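Local coordinates for lipoprotein (Streptococcus pneumoniae, PDB 3CX3), which binds zinc and probably delivers it, as the solute-binding lipoprotein, to an ABC transporter for uptake into the cell, at residues Q183-S188 against L196-I201. Numbering follows the deposited sequence.
With ZN (zinc ion), chain E.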
# COMPACT_ATOMS: atom_id res chain seq x y z
N GLN A 183 7.93 -10.77 3.77
CA GLN A 183 8.35 -10.37 5.10
C GLN A 183 7.20 -10.11 6.08
O GLN A 183 7.26 -10.58 7.23
CB GLN A 183 9.30 -9.19 5.04
CG GLN A 183 9.92 -8.94 6.37
CD GLN A 183 10.94 -7.84 6.35
OE1 GLN A 183 12.05 -8.01 5.82
NE2 GLN A 183 10.58 -6.71 6.94
N HIS A 184 6.19 -9.34 5.65
CA HIS A 184 4.89 -9.40 6.33
C HIS A 184 3.73 -9.66 5.39
O HIS A 184 3.93 -9.74 4.19
CB HIS A 184 4.66 -8.21 7.24
CG HIS A 184 4.21 -6.96 6.55
ND1 HIS A 184 5.07 -6.13 5.85
CD2 HIS A 184 3.00 -6.34 6.54
CE1 HIS A 184 4.40 -5.09 5.41
NE2 HIS A 184 3.14 -5.19 5.80
N THR A 185 2.54 -9.84 5.94
CA THR A 185 1.39 -10.21 5.12
C THR A 185 0.84 -9.00 4.34
O THR A 185 -0.17 -8.41 4.74
CB THR A 185 0.23 -10.86 5.95
OG1 THR A 185 0.75 -11.88 6.82
CG2 THR A 185 -0.84 -11.45 5.04
N ALA A 186 1.49 -8.67 3.22
CA ALA A 186 1.07 -7.53 2.44
C ALA A 186 0.47 -7.82 1.05
O ALA A 186 -0.27 -7.02 0.53
CB ALA A 186 2.21 -6.53 2.33
N PHE A 187 0.81 -8.97 0.48
CA PHE A 187 0.56 -9.26 -0.92
C PHE A 187 -0.67 -10.12 -1.18
O PHE A 187 -0.82 -10.69 -2.26
CB PHE A 187 1.82 -9.87 -1.53
CG PHE A 187 2.99 -8.93 -1.49
CD1 PHE A 187 3.25 -8.09 -2.56
CD2 PHE A 187 3.78 -8.84 -0.35
CE1 PHE A 187 4.31 -7.19 -2.51
CE2 PHE A 187 4.84 -7.95 -0.30
CZ PHE A 187 5.09 -7.11 -1.39
N SER A 188 -1.54 -10.16 -0.18
CA SER A 188 -2.69 -11.03 -0.13
C SER A 188 -3.68 -10.74 -1.26
O SER A 188 -4.42 -11.62 -1.69
CB SER A 188 -3.35 -10.90 1.25
OG SER A 188 -4.64 -11.50 1.33
N LEU A 196 -1.96 -16.90 -7.55
CA LEU A 196 -0.92 -17.19 -6.59
C LEU A 196 -1.52 -17.28 -5.19
O LEU A 196 -2.64 -16.80 -4.94
CB LEU A 196 0.12 -16.08 -6.59
CG LEU A 196 0.66 -15.58 -7.93
CD1 LEU A 196 1.43 -14.29 -7.71
CD2 LEU A 196 1.55 -16.62 -8.61
N ASN A 197 -0.78 -17.92 -4.29
CA ASN A 197 -1.07 -17.84 -2.86
C ASN A 197 0.20 -17.44 -2.12
O ASN A 197 1.29 -17.89 -2.47
CB ASN A 197 -1.67 -19.13 -2.32
CG ASN A 197 -0.66 -20.23 -2.18
OD1 ASN A 197 -0.18 -20.77 -3.18
ND2 ASN A 197 -0.34 -20.59 -0.94
N GLN A 198 0.05 -16.58 -1.13
CA GLN A 198 1.20 -16.11 -0.37
C GLN A 198 1.24 -16.58 1.07
O GLN A 198 0.27 -17.09 1.60
CB GLN A 198 1.31 -14.57 -0.40
CG GLN A 198 0.05 -13.84 -0.05
CD GLN A 198 -0.21 -13.77 1.42
OE1 GLN A 198 0.63 -13.31 2.20
NE2 GLN A 198 -1.40 -14.21 1.82
N LEU A 199 2.40 -16.38 1.68
CA LEU A 199 2.56 -16.50 3.12
C LEU A 199 3.45 -15.36 3.61
O LEU A 199 4.55 -15.11 3.06
CB LEU A 199 3.11 -17.87 3.52
CG LEU A 199 3.26 -18.16 5.02
CD1 LEU A 199 1.90 -18.34 5.72
CD2 LEU A 199 4.12 -19.39 5.23
N GLY A 200 2.96 -14.65 4.62
CA GLY A 200 3.77 -13.63 5.26
C GLY A 200 4.44 -14.19 6.50
O GLY A 200 3.83 -14.99 7.23
N ILE A 201 5.69 -13.80 6.74
CA ILE A 201 6.35 -14.17 7.99
C ILE A 201 5.59 -13.54 9.17
O ILE A 201 5.23 -14.23 10.15
CB ILE A 201 7.85 -13.85 7.95
CG1 ILE A 201 8.54 -14.84 7.01
CG2 ILE A 201 8.52 -14.00 9.35
CD1 ILE A 201 9.81 -14.31 6.38
ZN ZN E . 1.71 -3.70 5.53
O HOH W 1 -3.66 -13.67 3.88
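In the C-terminal lobe, built on the parallel sheet 198-200, 180-182, 230-232 and 252-254, which supplies His184 and Glu259 to the zinc site between the lobes, the loop that leaves strand 180-182 folds against edge strand 198-200, where Gln198 meets Thr185 and Ser188. The chain returns through helix 188-193 in a right-handed beta-alpha-beta crossover. No direct hydrogen bond joins loop and strand; they touch by van der Waals packing and one weak water bridge. Gln198 reaches from the strand toward the loop. Its CG sits between the backbone N and carbonyl carbon (chi1 50°), and a second bend at chi2 (79°) lays the amide alongside Ser188, with NE2 3.9 Å from Ser188 CB. CG of Gln198 lies 3.9 Å from Phe187 O. Its OE1 faces the methyl of Thr185, 3.7 Å from CG2; this buried oxygen has no polar partner in the model. Thr185 crosses the glutamine at about a right angle, and its OG1 lies 3.8 Å from Gly200 CA and hydrogen-bonds Ala202 O. Thr185 is also the centre of an inverse gamma turn, closed by a weak bond from Ala186 N to His184 O. At the other end, Ile201 sets CB 3.4 Å from Gln183 O and packs onto helix 239-245. The CB of His184 points away from the strand; NE2 binds zinc at 2.1 Å, alongside His44, His120 and Glu259, while ND1 hydrogen-bonds OE2 of Glu233, fixing the ring's rotation. The bridging water lies 3.1 Å from Gln198 NE2 and also meets Ser188 OG, itself bonded to Glu97 OE1.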